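PDB 6XYB: paraflagellar rod component from Trypanosoma cruzi, which is of unknown function but is a kinetoplastid-specific protein that assembles as a tetramer and binds metal ions, perhaps as part of the paraflagellar rod. Local coordinates for residues W93-S98 with T111-A116; E27-L32 with E86-E91; V17-G22 with P60-M65; L32-I37 with V52-Y57. All coordinates share one frame; numbering follows the deposited sequence.

Contact 1. Residues W93-S98 with T111-A116; sequences WNLRAS and TKLFFA. With K (potassium ion), chain F; MG (magnesium ion), chain H.
Asn94 and Ala116 form a hydrogen-bonded pair between the antiparallel strands 93-98 and 111-116 of a beta hairpin, Asn94 N reaching Ala116 O at 2.7 Å in the carbonyl plane. A classic beta bulge follows, in which Arg96 and Ala97 both face Phe114: Arg96 N gives Phe114 O a nearly straight bond of 2.8 Å (169°), Ala97 N adds a weak one, and Phe114 N returns a bond to Ala97 O.

Among side chains, a chi1 of -179° sets the Ser98 hydroxyl opposite the residue's own N and toward the partner strand, where OG donates to Lys112 O at 2.9 Å. Ser98 OG has a second partner, Asn99 of the third subunit.

Apolar contacts gather on the face bearing Leu95, Ser98, Leu113 and Phe115. Leu95 CD1 sits over one face of the Phe115 ring, off-centre toward its rim, 4.3 Å from the centroid in a CH-pi contact. Leu113 CD2 lies 4.1 Å from Leu95 CD1, and helix 74-90 packs against Leu95 and Phe115.

On the other face, at the bulge itself, Arg96 NH1 comes to 3.5 Å from Ala116 CB; the guanidinium NH2 bonds to Leu95 O of the second subunit.

Metal bonds use main-chain oxygens: Arg96 O binds potassium at 2.7 Å and Ser98 O binds magnesium at 2.2 Å, each ion being shared with the same carbonyl of the other three subunits. With Arg96 N and Arg96 O spent on different partners, the bulged strand serves hairpin and tetramer together, and the ions probably offset the crowding of carbonyl dipoles where four chains meet.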
# COMPACT_ATOMS: atom_id res chain seq x y z
N TRP C 93 17.81 -5.15 -0.85
CA TRP C 93 16.68 -4.27 -1.22
C TRP C 93 15.54 -4.50 -0.21
O TRP C 93 14.96 -5.62 -0.17
CB TRP C 93 16.20 -4.56 -2.62
CG TRP C 93 17.14 -4.18 -3.72
CD1 TRP C 93 17.90 -5.03 -4.48
CD2 TRP C 93 17.44 -2.86 -4.20
NE1 TRP C 93 18.66 -4.32 -5.40
CE2 TRP C 93 18.37 -2.98 -5.26
CE3 TRP C 93 16.93 -1.61 -3.86
CZ2 TRP C 93 18.86 -1.86 -5.94
CZ3 TRP C 93 17.45 -0.50 -4.50
CH2 TRP C 93 18.33 -0.64 -5.56
N ASN C 94 15.18 -3.41 0.45
CA ASN C 94 14.25 -3.42 1.60
C ASN C 94 12.88 -2.89 1.13
O ASN C 94 12.83 -1.88 0.46
CB ASN C 94 14.77 -2.61 2.80
CG ASN C 94 16.07 -3.16 3.35
OD1 ASN C 94 17.07 -2.47 3.41
ND2 ASN C 94 16.11 -4.45 3.62
N LEU C 95 11.83 -3.62 1.46
CA LEU C 95 10.45 -3.23 1.03
C LEU C 95 10.01 -2.03 1.84
O LEU C 95 10.11 -2.08 3.09
CB LEU C 95 9.50 -4.37 1.27
CG LEU C 95 8.03 -4.09 0.92
CD1 LEU C 95 7.85 -3.87 -0.55
CD2 LEU C 95 7.17 -5.24 1.43
N ARG C 96 9.58 -0.99 1.12
CA ARG C 96 9.15 0.26 1.75
C ARG C 96 7.65 0.50 1.59
O ARG C 96 7.05 1.07 2.52
CB ARG C 96 9.92 1.45 1.18
CG ARG C 96 11.42 1.33 1.41
CD ARG C 96 11.85 1.36 2.86
NE ARG C 96 11.57 2.73 3.13
CZ ARG C 96 12.44 3.74 3.15
NH1 ARG C 96 13.75 3.56 3.01
NH2 ARG C 96 11.95 4.96 3.29
N ALA C 97 7.06 0.06 0.49
CA ALA C 97 5.67 0.40 0.22
C ALA C 97 5.09 -0.53 -0.84
O ALA C 97 5.82 -1.11 -1.62
CB ALA C 97 5.51 1.85 -0.18
N SER C 98 3.77 -0.64 -0.84
CA SER C 98 3.10 -1.40 -1.91
C SER C 98 1.73 -0.75 -2.16
O SER C 98 1.13 -0.21 -1.28
CB SER C 98 2.91 -2.85 -1.56
OG SER C 98 2.28 -3.62 -2.57
N THR C 111 -0.17 -4.64 -9.06
CA THR C 111 0.41 -4.38 -7.77
C THR C 111 1.82 -3.85 -7.96
O THR C 111 2.60 -4.45 -8.69
CB THR C 111 0.39 -5.61 -6.91
OG1 THR C 111 -0.93 -6.11 -6.72
CG2 THR C 111 1.13 -5.42 -5.61
N LYS C 112 2.14 -2.79 -7.25
CA LYS C 112 3.46 -2.21 -7.22
C LYS C 112 4.12 -2.42 -5.84
O LYS C 112 3.48 -2.34 -4.82
CB LYS C 112 3.39 -0.76 -7.65
CG LYS C 112 2.92 -0.72 -9.09
CD LYS C 112 3.16 0.51 -9.81
CE LYS C 112 2.22 0.59 -10.99
NZ LYS C 112 2.80 -0.17 -12.13
N LEU C 113 5.41 -2.73 -5.89
CA LEU C 113 6.23 -2.95 -4.68
C LEU C 113 7.42 -1.99 -4.85
O LEU C 113 8.15 -2.05 -5.89
CB LEU C 113 6.67 -4.41 -4.60
CG LEU C 113 5.62 -5.49 -4.45
CD1 LEU C 113 6.23 -6.86 -4.78
CD2 LEU C 113 5.07 -5.59 -3.03
N PHE C 114 7.69 -1.19 -3.83
CA PHE C 114 8.79 -0.22 -3.91
C PHE C 114 9.85 -0.55 -2.84
O PHE C 114 9.50 -0.86 -1.70
CB PHE C 114 8.25 1.19 -3.61
CG PHE C 114 7.27 1.69 -4.61
CD1 PHE C 114 7.70 2.14 -5.83
CD2 PHE C 114 5.92 1.62 -4.34
CE1 PHE C 114 6.80 2.61 -6.79
CE2 PHE C 114 5.01 2.12 -5.28
CZ PHE C 114 5.46 2.57 -6.50
N PHE C 115 11.11 -0.55 -3.28
CA PHE C 115 12.24 -1.00 -2.45
C PHE C 115 13.34 0.06 -2.37
O PHE C 115 13.51 0.85 -3.32
CB PHE C 115 12.90 -2.23 -3.05
CG PHE C 115 11.97 -3.42 -3.13
CD1 PHE C 115 11.15 -3.59 -4.23
CD2 PHE C 115 11.96 -4.44 -2.16
CE1 PHE C 115 10.25 -4.64 -4.30
CE2 PHE C 115 11.07 -5.53 -2.26
CZ PHE C 115 10.21 -5.60 -3.34
N ALA C 116 14.01 0.11 -1.22
CA ALA C 116 15.17 1.01 -1.04
C ALA C 116 16.36 0.21 -0.54
O ALA C 116 16.22 -0.92 0.01
CB ALA C 116 14.79 2.12 -0.06
K K F . 5.51 0.97 4.69
MG MG H . -0.00 0.32 0.57
O HOH W 1 8.26 -0.84 5.26

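Contact 2. Residues E27-L32 with E86-E91; sequences EETVKL and EGLEGE
Thr29 OG1 donates a short hydrogen bond of 2.6 Å to Glu91 OE1, the one polar bond joining helix 27-32 to the end of segment 86-91. The carboxylate receives it on the anti lone pair of OE1, the side away from OE2. Thr29 and Glu91 run past each other in opposite directions, which brings the methyl CG2 of Thr29 alongside Glu91 CG at 4.0 Å. That methyl also meets Leu88 CD2 at 3.6 Å, the two side chains crossing at about a right angle.

One helical turn on, Leu32 divides its two methyls. CD1 lies 3.6 Å from Glu91 OE2, an apolar neighbour for the second carboxylate oxygen, while CD2 rests on the backbone of Gly87, 4.0 Å from its CA. The bare glycine lets the leucine branch settle close against helix 86-90.

A bend at chi2 (-74°) turns the Glu91 carboxylate toward Thr29. Arg26 forms a salt bridge to Glu91 OE1 as well, so this oxygen is gripped by a hydroxyl and a guanidinium; the positive charge probably favours the ionised carboxylate. Arg117 bonds to the backbone O of Glu91. On the sheet side, Leu88 also packs on Leu7, Val9 and Trp93.

The arrangement is typical of two neighbouring helices packed on one face of an antiparallel sheet: a small apolar seam of Thr29, Leu32, Gly87 and Leu88, closed by a polar contact where helix 74-90 ends.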
# COMPACT_ATOMS: atom_id res chain seq x y z
N GLU C 27 22.32 -7.52 -12.90
CA GLU C 27 21.81 -8.72 -13.62
C GLU C 27 21.81 -9.92 -12.66
O GLU C 27 20.97 -10.82 -12.82
CB GLU C 27 22.59 -8.89 -14.92
CG GLU C 27 21.78 -9.71 -15.92
CD GLU C 27 22.24 -9.73 -17.37
OE1 GLU C 27 23.07 -8.87 -17.72
OE2 GLU C 27 21.77 -10.60 -18.15
N GLU C 28 22.78 -9.98 -11.76
CA GLU C 28 22.88 -11.12 -10.82
C GLU C 28 21.54 -11.21 -10.05
O GLU C 28 21.12 -12.32 -9.72
CB GLU C 28 24.16 -10.96 -9.98
CG GLU C 28 25.49 -11.02 -10.78
CD GLU C 28 25.93 -9.72 -11.47
OE1 GLU C 28 25.14 -8.76 -11.55
OE2 GLU C 28 27.09 -9.60 -11.90
N THR C 29 20.93 -10.06 -9.69
CA THR C 29 19.71 -10.05 -8.88
C THR C 29 18.52 -10.54 -9.74
O THR C 29 17.66 -11.32 -9.23
CB THR C 29 19.45 -8.64 -8.38
OG1 THR C 29 20.51 -8.28 -7.51
CG2 THR C 29 18.12 -8.54 -7.66
N VAL C 30 18.50 -10.10 -10.99
CA VAL C 30 17.46 -10.50 -11.96
C VAL C 30 17.52 -12.03 -12.07
O VAL C 30 16.49 -12.70 -12.07
CB VAL C 30 17.67 -9.75 -13.28
CG1 VAL C 30 16.69 -10.25 -14.33
CG2 VAL C 30 17.54 -8.21 -13.09
N LYS C 31 18.72 -12.56 -12.27
CA LYS C 31 18.94 -14.02 -12.46
C LYS C 31 18.49 -14.78 -11.21
O LYS C 31 17.86 -15.82 -11.35
CB LYS C 31 20.40 -14.32 -12.82
CG LYS C 31 20.78 -13.92 -14.24
CD LYS C 31 19.84 -14.37 -15.36
CE LYS C 31 20.25 -13.86 -16.73
NZ LYS C 31 21.71 -13.89 -16.88
N LEU C 32 18.72 -14.24 -10.01
CA LEU C 32 18.29 -14.92 -8.78
C LEU C 32 16.75 -14.95 -8.78
O LEU C 32 16.15 -15.96 -8.44
CB LEU C 32 18.84 -14.14 -7.59
CG LEU C 32 18.52 -14.67 -6.20
CD1 LEU C 32 19.67 -14.35 -5.25
CD2 LEU C 32 17.22 -14.09 -5.65
N GLU C 86 11.33 -11.59 -0.66
CA GLU C 86 12.36 -12.41 0.02
C GLU C 86 13.66 -12.38 -0.79
O GLU C 86 14.76 -12.14 -0.26
CB GLU C 86 11.83 -13.84 0.23
CG GLU C 86 10.89 -13.90 1.39
CD GLU C 86 10.59 -15.28 1.90
OE1 GLU C 86 10.90 -16.23 1.15
OE2 GLU C 86 10.11 -15.36 3.08
N GLY C 87 13.52 -12.51 -2.08
CA GLY C 87 14.71 -12.55 -2.92
C GLY C 87 15.46 -11.23 -2.95
O GLY C 87 16.69 -11.17 -2.84
N LEU C 88 14.70 -10.14 -3.08
CA LEU C 88 15.29 -8.80 -3.06
C LEU C 88 15.86 -8.48 -1.68
O LEU C 88 16.90 -7.77 -1.65
CB LEU C 88 14.27 -7.80 -3.55
CG LEU C 88 13.97 -7.86 -5.04
CD1 LEU C 88 12.78 -6.95 -5.36
CD2 LEU C 88 15.19 -7.45 -5.82
N GLU C 89 15.25 -8.97 -0.59
CA GLU C 89 15.76 -8.62 0.76
C GLU C 89 17.19 -9.20 0.84
O GLU C 89 18.09 -8.47 1.29
CB GLU C 89 14.81 -9.09 1.87
CG GLU C 89 15.15 -8.47 3.22
CD GLU C 89 14.41 -8.93 4.46
OE1 GLU C 89 13.62 -9.94 4.43
OE2 GLU C 89 14.60 -8.24 5.48
N GLY C 90 17.40 -10.43 0.37
CA GLY C 90 18.73 -11.08 0.43
C GLY C 90 19.76 -10.33 -0.40
O GLY C 90 20.96 -10.43 -0.07
N GLU C 91 19.31 -9.62 -1.44
CA GLU C 91 20.15 -8.81 -2.35
C GLU C 91 20.29 -7.35 -1.88
O GLU C 91 20.85 -6.60 -2.65
CB GLU C 91 19.52 -8.87 -3.75
CG GLU C 91 19.68 -10.25 -4.35
CD GLU C 91 21.10 -10.56 -4.84
OE1 GLU C 91 21.63 -9.86 -5.77
OE2 GLU C 91 21.68 -11.49 -4.29

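Contact 3. Residues V17-G22 with P60-M65; sequences VITMLG and PDHWRM
The Arg64 guanidinium carries Val17 CG1 over one face, 3.4 Å above the plane and displaced toward the rim; CG1 comes within 3.6 Å of Arg64 NE. A chain extended from CG to NE carries the group out across Val17. The His62 ring is held by its edge: ND1 donates to Pro60 O at 3.0 Å, almost in the ring plane, which fixes the ring's rotation. Thr19 CG2 approaches His62 CD2 obliquely at 3.9 Å. At the Trp63 ring, Met20 O lies by the edge, and Phe56 meets the indole edge-to-face.

These groups decorate two neighbouring antiparallel strands, 17-21 and 62-65, inside the six-stranded sheet. Ile18 pairs with Met65, and Met20 with Trp63, through two hydrogen bonds each; Ile18 N to Met65 O measures 2.8 Å and is nearly straight (175°). Met20, Ile18, Trp63 and Met65 share a face, where Met20 packs on Val30 and Leu33 of helix 27-36. Thr19, Leu21, His62 and Arg64 occupy the other; there Leu21 CG lies beside His62 CB at 3.9 Å, and Leu75 of the second subunit packs on His62.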
# COMPACT_ATOMS: atom_id res chain seq x y z
N VAL C 17 2.51 -10.91 -15.56
CA VAL C 17 3.63 -10.14 -16.20
C VAL C 17 4.30 -9.34 -15.09
O VAL C 17 3.62 -8.53 -14.40
CB VAL C 17 3.20 -9.20 -17.35
CG1 VAL C 17 4.43 -8.46 -17.86
CG2 VAL C 17 2.44 -9.98 -18.44
N ILE C 18 5.59 -9.58 -14.92
CA ILE C 18 6.36 -8.92 -13.85
C ILE C 18 7.38 -8.00 -14.53
O ILE C 18 8.13 -8.41 -15.41
CB ILE C 18 7.07 -9.94 -12.95
CG1 ILE C 18 6.08 -10.90 -12.29
CG2 ILE C 18 7.97 -9.19 -11.95
CD1 ILE C 18 6.69 -12.17 -11.83
N THR C 19 7.40 -6.73 -14.13
CA THR C 19 8.36 -5.72 -14.62
C THR C 19 9.17 -5.17 -13.44
O THR C 19 8.59 -4.96 -12.36
CB THR C 19 7.64 -4.62 -15.39
OG1 THR C 19 6.53 -4.11 -14.68
CG2 THR C 19 7.13 -5.08 -16.72
N MET C 20 10.44 -4.90 -13.67
CA MET C 20 11.34 -4.38 -12.64
C MET C 20 12.06 -3.17 -13.19
O MET C 20 12.68 -3.28 -14.25
CB MET C 20 12.34 -5.48 -12.25
CG MET C 20 11.66 -6.77 -11.88
SD MET C 20 12.64 -7.88 -10.91
CE MET C 20 13.89 -8.31 -12.03
N LEU C 21 11.94 -2.03 -12.50
CA LEU C 21 12.58 -0.75 -12.87
C LEU C 21 13.51 -0.33 -11.76
O LEU C 21 13.20 -0.47 -10.63
CB LEU C 21 11.53 0.34 -13.04
CG LEU C 21 10.62 0.31 -14.24
CD1 LEU C 21 9.56 -0.75 -14.05
CD2 LEU C 21 10.01 1.71 -14.42
N GLY C 22 14.64 0.24 -12.13
CA GLY C 22 15.64 0.73 -11.19
C GLY C 22 17.03 0.70 -11.80
O GLY C 22 17.42 -0.39 -12.22
N PRO C 60 11.28 3.25 -20.70
CA PRO C 60 12.22 3.32 -19.58
C PRO C 60 12.89 1.97 -19.44
O PRO C 60 12.30 0.96 -19.78
CB PRO C 60 11.33 3.58 -18.37
CG PRO C 60 10.04 2.85 -18.69
CD PRO C 60 9.94 2.88 -20.21
N ASP C 61 14.14 2.01 -19.00
CA ASP C 61 14.97 0.81 -18.82
C ASP C 61 14.28 -0.08 -17.79
O ASP C 61 13.97 0.35 -16.62
CB ASP C 61 16.38 1.14 -18.34
CG ASP C 61 17.19 1.98 -19.32
OD1 ASP C 61 16.77 2.10 -20.49
OD2 ASP C 61 18.22 2.52 -18.87
N HIS C 62 14.05 -1.34 -18.18
CA HIS C 62 13.44 -2.32 -17.26
C HIS C 62 13.64 -3.75 -17.77
O HIS C 62 13.98 -3.96 -18.94
CB HIS C 62 11.93 -2.01 -17.07
CG HIS C 62 11.08 -2.40 -18.25
ND1 HIS C 62 11.07 -1.71 -19.41
CD2 HIS C 62 10.21 -3.42 -18.42
CE1 HIS C 62 10.23 -2.26 -20.24
NE2 HIS C 62 9.73 -3.36 -19.70
N TRP C 63 13.33 -4.68 -16.87
CA TRP C 63 13.29 -6.13 -17.11
C TRP C 63 11.84 -6.60 -17.02
O TRP C 63 11.08 -6.20 -16.12
CB TRP C 63 14.14 -6.83 -16.07
CG TRP C 63 15.58 -6.44 -16.19
CD1 TRP C 63 16.23 -5.43 -15.52
CD2 TRP C 63 16.58 -7.12 -16.97
NE1 TRP C 63 17.58 -5.47 -15.82
CE2 TRP C 63 17.83 -6.50 -16.70
CE3 TRP C 63 16.58 -8.30 -17.76
CZ2 TRP C 63 19.02 -6.93 -17.30
CZ3 TRP C 63 17.76 -8.69 -18.38
CH2 TRP C 63 18.98 -8.04 -18.12
N ARG C 64 11.46 -7.46 -17.96
CA ARG C 64 10.10 -7.99 -18.07
C ARG C 64 10.09 -9.50 -18.17
O ARG C 64 10.80 -10.07 -19.01
CB ARG C 64 9.43 -7.47 -19.33
CG ARG C 64 8.00 -7.98 -19.50
CD ARG C 64 7.48 -7.60 -20.86
NE ARG C 64 6.10 -7.96 -21.06
CZ ARG C 64 5.67 -9.16 -21.45
NH1 ARG C 64 6.49 -10.20 -21.60
NH2 ARG C 64 4.38 -9.32 -21.66
N MET C 65 9.27 -10.12 -17.35
CA MET C 65 9.03 -11.59 -17.42
C MET C 65 7.54 -11.85 -17.55
O MET C 65 6.76 -11.37 -16.71
CB MET C 65 9.60 -12.33 -16.19
CG MET C 65 9.09 -13.77 -16.03
SD MET C 65 9.60 -14.47 -14.36
CE MET C 65 11.21 -14.81 -14.95

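Contact 4. Residues L32-I37 with V52-Y57; sequences LLEQRI and VKFLFY
An unusual first torsion (chi1 -123°) and a chain extended beyond CG swing the carboxylate of Glu34 off helix 27-36 and across to the chain leading into strand 55-57. The helix packs on one face of the six-stranded antiparallel sheet, and the contact fastens it to the segment entering an outermost strand of that sheet.

Glu34 OE2 accepts the backbone N-H of Phe54 at 2.8 Å. The donor meets this oxygen on its anti side, 28° out of the carboxylate plane, and the bond is bent (150°). Glu34 OE1 takes the other partner, Lys53 NZ, in a salt bridge at 3.4 Å; as a hydrogen bond it is weak. OE2 thus takes the Phe54 N-H and a water, OE1 the weaker lysine contact; the carboxylate is held at both oxygens, and the lysine probably steadies its negative charge. The aliphatic part of Glu34 contributes too: CG packs 3.7 Å from Val52 O.

The Phe54 side chain enters the apolar layer between helix and sheet. Ile37 CD1 stands at the ring's edge, 4.2 Å from CZ, and Leu33 CB approaches CE2 obliquely at the same distance. Met20, Trp63 and Met65 pack on this ring from the sheet.

The water closes the polar side, donating to Glu34 OE2 at 2.7 Å and to Phe54 O at 2.8 Å, thereby bridging the carboxylate to the carbonyl of the residue whose N-H it already binds.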
# COMPACT_ATOMS: atom_id res chain seq x y z
N LEU C 32 18.72 -14.24 -10.01
CA LEU C 32 18.29 -14.92 -8.78
C LEU C 32 16.75 -14.95 -8.78
O LEU C 32 16.15 -15.96 -8.44
CB LEU C 32 18.84 -14.14 -7.59
CG LEU C 32 18.52 -14.67 -6.20
CD1 LEU C 32 19.67 -14.35 -5.25
CD2 LEU C 32 17.22 -14.09 -5.65
N LEU C 33 16.12 -13.84 -9.11
CA LEU C 33 14.64 -13.82 -9.16
C LEU C 33 14.06 -14.73 -10.25
O LEU C 33 13.02 -15.36 -9.99
CB LEU C 33 14.11 -12.42 -9.33
CG LEU C 33 14.35 -11.50 -8.15
CD1 LEU C 33 13.82 -10.14 -8.50
CD2 LEU C 33 13.66 -12.04 -6.92
N GLU C 34 14.74 -14.83 -11.39
CA GLU C 34 14.36 -15.74 -12.49
C GLU C 34 14.16 -17.14 -11.91
O GLU C 34 13.20 -17.78 -12.28
CB GLU C 34 15.44 -15.76 -13.58
CG GLU C 34 14.94 -15.40 -14.94
CD GLU C 34 16.12 -15.05 -15.82
OE1 GLU C 34 17.17 -15.81 -15.81
OE2 GLU C 34 16.01 -14.01 -16.46
N GLN C 35 15.08 -17.59 -11.06
CA GLN C 35 15.10 -18.97 -10.51
C GLN C 35 14.03 -19.11 -9.43
O GLN C 35 13.45 -20.18 -9.32
CB GLN C 35 16.49 -19.29 -9.95
CG GLN C 35 17.60 -19.17 -10.98
CD GLN C 35 18.98 -18.98 -10.38
OE1 GLN C 35 19.13 -18.75 -9.18
NE2 GLN C 35 20.00 -19.09 -11.21
N ARG C 36 13.81 -18.07 -8.62
CA ARG C 36 12.92 -18.13 -7.42
C ARG C 36 11.44 -18.05 -7.80
O ARG C 36 10.62 -18.71 -7.14
CB ARG C 36 13.26 -17.04 -6.39
CG ARG C 36 14.71 -17.07 -5.95
CD ARG C 36 15.02 -17.93 -4.76
NE ARG C 36 16.26 -17.47 -4.15
CZ ARG C 36 16.73 -17.88 -2.99
NH1 ARG C 36 16.05 -18.77 -2.28
NH2 ARG C 36 17.87 -17.40 -2.52
N ILE C 37 11.07 -17.23 -8.77
CA ILE C 37 9.64 -16.89 -9.03
C ILE C 37 8.90 -18.14 -9.49
O ILE C 37 8.01 -18.58 -8.77
CB ILE C 37 9.48 -15.67 -9.96
CG1 ILE C 37 9.94 -14.42 -9.21
CG2 ILE C 37 8.03 -15.50 -10.44
CD1 ILE C 37 10.07 -13.21 -10.04
N VAL C 52 11.31 -19.72 -17.91
CA VAL C 52 11.06 -18.35 -18.44
C VAL C 52 12.11 -17.38 -17.88
O VAL C 52 12.72 -17.65 -16.81
CB VAL C 52 9.65 -17.82 -18.14
CG1 VAL C 52 8.57 -18.57 -18.91
CG2 VAL C 52 9.39 -17.82 -16.66
N LYS C 53 12.36 -16.32 -18.65
CA LYS C 53 13.48 -15.39 -18.42
C LYS C 53 12.94 -13.96 -18.35
O LYS C 53 11.91 -13.62 -18.96
CB LYS C 53 14.48 -15.43 -19.59
CG LYS C 53 15.05 -16.78 -19.94
CD LYS C 53 16.27 -16.60 -20.79
CE LYS C 53 17.50 -17.28 -20.22
NZ LYS C 53 18.00 -16.58 -19.00
N PHE C 54 13.64 -13.12 -17.62
CA PHE C 54 13.50 -11.68 -17.79
C PHE C 54 14.24 -11.22 -19.04
O PHE C 54 15.41 -11.61 -19.25
CB PHE C 54 14.10 -10.99 -16.55
CG PHE C 54 13.19 -10.95 -15.35
CD1 PHE C 54 12.16 -10.02 -15.29
CD2 PHE C 54 13.39 -11.77 -14.28
CE1 PHE C 54 11.33 -9.90 -14.19
CE2 PHE C 54 12.57 -11.66 -13.18
CZ PHE C 54 11.50 -10.78 -13.16
N LEU C 55 13.55 -10.40 -19.82
CA LEU C 55 14.10 -9.67 -20.97
C LEU C 55 14.24 -8.18 -20.67
O LEU C 55 13.37 -7.62 -20.02
CB LEU C 55 13.24 -9.87 -22.21
CG LEU C 55 13.05 -11.32 -22.70
CD1 LEU C 55 12.33 -11.35 -24.05
CD2 LEU C 55 14.36 -12.09 -22.81
N PHE C 56 15.34 -7.58 -21.17
CA PHE C 56 15.62 -6.15 -20.97
C PHE C 56 15.03 -5.32 -22.10
O PHE C 56 15.27 -5.60 -23.28
CB PHE C 56 17.10 -5.89 -20.82
CG PHE C 56 17.42 -4.45 -20.60
CD1 PHE C 56 17.28 -3.91 -19.33
CD2 PHE C 56 17.85 -3.66 -21.65
CE1 PHE C 56 17.62 -2.59 -19.11
CE2 PHE C 56 18.14 -2.32 -21.42
CZ PHE C 56 18.05 -1.80 -20.15
N TYR C 57 14.41 -4.20 -21.74
CA TYR C 57 13.98 -3.15 -22.69
C TYR C 57 14.33 -1.75 -22.18
O TYR C 57 14.22 -1.46 -21.02
CB TYR C 57 12.47 -3.20 -22.87
CG TYR C 57 11.88 -4.47 -23.44
CD1 TYR C 57 11.56 -5.59 -22.68
CD2 TYR C 57 11.61 -4.55 -24.82
CE1 TYR C 57 10.94 -6.69 -23.24
CE2 TYR C 57 11.00 -5.64 -25.40
CZ TYR C 57 10.72 -6.75 -24.62
OH TYR C 57 10.15 -7.81 -25.26
O HOH W 2 17.64 -12.25 -17.65

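How the contacts relate
Contacts 1 and 3 are strand pairings in the same six-stranded sheet, held chiefly by backbone bonds, whereas contacts 2 and 4 rest on side chains and both use helix 27-36; Leu32 packs in contact 2 alone. Contact 1 is buried, partly by other subunits, and is the one of the four that binds metal; contact 4 is buried too, on the far side of the chain's centre. Contacts 2 and 3 are partly buried. Each helix contact uses a glutamate, yet the donor is a hydroxyl in contact 2 and, in contact 4, a backbone N-H aided by a weak lysine salt bridge. Apolar residues connect them: Val30 touches Phe54 and Met20, while Leu88 touches Leu33 and Phe115.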